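Local coordinates for Cgl0159-like domain-containing protein (Corynebacterium glutamicum, PDB 3FOK) that is of unknown function but adopts a TIM-barrel fold, the scaffold of many enzymes, and assembles with further copies of itself, at residues 183-188 with 203-208. Sequence-based numbering, arbitrary orientation.
Sequences PFMSNW and IQSVAI
Pro183 and Met185 both bear on Ser205, where a beta strand of the TIM barrel meets the helix that follows it in sequence. The local axes of strand 179-189 and helix 199-210 cross at 123° between their N-to-C directions, 6.9 Å at closest approach, and a short antiparallel strand, 192-195, lies on the way between them. The tight part is at Ser205, against the 183-185 end of the strand: Ser205 CB packs on the backbone at Phe184, 3.8 Å from Phe184 N, and Pro183 CB lies 3.7 Å from Ser205 O. Met185, a selenomethionine bent at chi2 (-64°), turns toward Ser205 and sets CG 4.0 Å from Ser205 CB; the placement of its CE is doubtful. Ile151 of the adjoining strand touches both Met185 and Ile208. Packing is looser at partly exposed Gln204, whose extended chain crosses that of Met185 at about a right angle; Gln204 NE2 lies 4.0 Å from Met185 SE. Gly55 of the second subunit packs on Gln204 and Ile208. No direct hydrogen bond joins strand and helix. Ser205 OG is hydrogen-bonded to Val202 O within the helix, and one water bridges the contact by donating to Pro183 O at 2.8 Å and to Ser205 OG at 2.9 Å.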
loop_
_atom_site.group_PDB
_atom_site.type_symbol
_atom_site.label_atom_id
_atom_site.label_comp_id
_atom_site.label_asym_id
_atom_site.label_seq_id
_atom_site.Cartn_x
_atom_site.Cartn_y
_atom_site.Cartn_z
ATOM N N PRO A 183 -20.553 -4.189 15.721
ATOM C CA PRO A 183 -20.972 -3.202 14.727
ATOM C C PRO A 183 -21.780 -2.044 15.299
ATOM O O PRO A 183 -22.384 -2.152 16.366
ATOM C CB PRO A 183 -21.789 -4.036 13.762
ATOM C CG PRO A 183 -22.534 -4.923 14.710
ATOM C CD PRO A 183 -21.473 -5.343 15.718
ATOM N N PHE A 184 -21.786 -0.945 14.555
ATOM C CA PHE A 184 -22.501 0.268 14.923
ATOM C C PHE A 184 -22.599 1.157 13.698
ATOM O O PHE A 184 -21.737 1.115 12.820
ATOM C CB PHE A 184 -21.723 1.078 15.966
ATOM C CG PHE A 184 -21.927 0.644 17.380
ATOM C CD1 PHE A 184 -23.169 0.772 17.991
ATOM C CD2 PHE A 184 -20.854 0.169 18.127
ATOM C CE1 PHE A 184 -23.339 0.437 19.334
ATOM C CE2 PHE A 184 -21.011 -0.169 19.465
ATOM C CZ PHE A 184 -22.258 -0.034 20.073
HETATM N N MSE A 185 -23.659 1.951 13.640
HETATM C CA MSE A 185 -23.802 2.927 12.578
HETATM C C MSE A 185 -23.397 4.143 13.398
HETATM O O MSE A 185 -23.870 4.302 14.523
HETATM C CB MSE A 185 -25.256 3.056 12.118
HETATM C CG MSE A 185 -25.810 1.829 11.395
HETATM SE SE MSE A 185 -24.943 1.401 9.715
HETATM C CE MSE A 185 -23.521 0.342 10.411
ATOM N N SER A 186 -22.505 4.975 12.874
ATOM C CA SER A 186 -22.066 6.145 13.625
ATOM C C SER A 186 -22.142 7.416 12.797
ATOM O O SER A 186 -22.033 7.376 11.574
ATOM C CB SER A 186 -20.634 5.943 14.124
ATOM O OG SER A 186 -20.541 4.820 14.982
ATOM N N ASN A 187 -22.330 8.545 13.470
ATOM C CA ASN A 187 -22.408 9.827 12.785
ATOM C C ASN A 187 -21.609 10.880 13.522
ATOM O O ASN A 187 -21.362 10.763 14.724
ATOM C CB ASN A 187 -23.857 10.318 12.688
ATOM C CG ASN A 187 -24.779 9.310 12.040
ATOM O OD1 ASN A 187 -25.351 8.452 12.712
ATOM N ND2 ASN A 187 -24.925 9.405 10.727
ATOM N N TRP A 188 -21.196 11.906 12.792
ATOM C CA TRP A 188 -20.473 13.007 13.395
ATOM C C TRP A 188 -21.547 13.995 13.821
ATOM O O TRP A 188 -22.345 14.445 12.992
ATOM C CB TRP A 188 -19.534 13.674 12.388
ATOM C CG TRP A 188 -18.250 12.942 12.168
ATOM C CD1 TRP A 188 -17.909 12.194 11.082
ATOM C CD2 TRP A 188 -17.134 12.887 13.061
ATOM N NE1 TRP A 188 -16.646 11.678 11.240
ATOM C CE2 TRP A 188 -16.146 12.090 12.447
ATOM C CE3 TRP A 188 -16.870 13.441 14.320
ATOM C CZ2 TRP A 188 -14.912 11.824 13.049
ATOM C CZ3 TRP A 188 -15.639 13.178 14.923
ATOM C CH2 TRP A 188 -14.675 12.378 14.282
ATOM N N ILE A 203 -29.856 -2.843 13.175
ATOM C CA ILE A 203 -30.163 -3.885 12.209
ATOM C C ILE A 203 -29.333 -3.709 10.940
ATOM O O ILE A 203 -28.768 -4.677 10.418
ATOM C CB ILE A 203 -31.666 -3.879 11.865
ATOM C CG1 ILE A 203 -32.459 -4.427 13.055
ATOM C CG2 ILE A 203 -31.934 -4.702 10.603
ATOM C CD1 ILE A 203 -33.960 -4.375 12.888
ATOM N N GLN A 204 -29.240 -2.475 10.454
ATOM C CA GLN A 204 -28.471 -2.205 9.247
ATOM C C GLN A 204 -26.987 -2.519 9.453
ATOM O O GLN A 204 -26.317 -3.005 8.542
ATOM C CB GLN A 204 -28.626 -0.742 8.828
ATOM C CG GLN A 204 -28.075 -0.454 7.441
ATOM C CD GLN A 204 -28.130 1.018 7.078
ATOM O OE1 GLN A 204 -27.825 1.398 5.945
ATOM N NE2 GLN A 204 -28.515 1.856 8.038
ATOM N N SER A 205 -26.476 -2.238 10.648
ATOM C CA SER A 205 -25.070 -2.489 10.940
ATOM C C SER A 205 -24.777 -3.983 10.966
ATOM O O SER A 205 -23.698 -4.417 10.565
ATOM C CB SER A 205 -24.667 -1.852 12.280
ATOM O OG SER A 205 -25.257 -2.511 13.380
ATOM N N VAL A 206 -25.737 -4.768 11.438
ATOM C CA VAL A 206 -25.558 -6.211 11.502
ATOM C C VAL A 206 -25.522 -6.811 10.102
ATOM O O VAL A 206 -24.686 -7.669 9.808
ATOM C CB VAL A 206 -26.688 -6.874 12.306
ATOM C CG1 VAL A 206 -26.550 -8.375 12.253
ATOM C CG2 VAL A 206 -26.639 -6.403 13.750
ATOM N N ALA A 207 -26.427 -6.358 9.239
ATOM C CA ALA A 207 -26.483 -6.861 7.867
ATOM C C ALA A 207 -25.166 -6.593 7.142
ATOM O O ALA A 207 -24.726 -7.389 6.315
ATOM C CB ALA A 207 -27.634 -6.213 7.115
ATOM N N ILE A 208 -24.533 -5.471 7.469
ATOM C CA ILE A 208 -23.268 -5.103 6.856
ATOM C C ILE A 208 -22.116 -5.915 7.434
ATOM O O ILE A 208 -21.345 -6.523 6.692
ATOM C CB ILE A 208 -22.979 -3.591 7.041
ATOM C CG1 ILE A 208 -23.993 -2.769 6.237
ATOM C CG2 ILE A 208 -21.554 -3.271 6.595
ATOM C CD1 ILE A 208 -23.932 -1.287 6.499
HETATM O O HOH W 1 -25.148 -1.613 16.186
#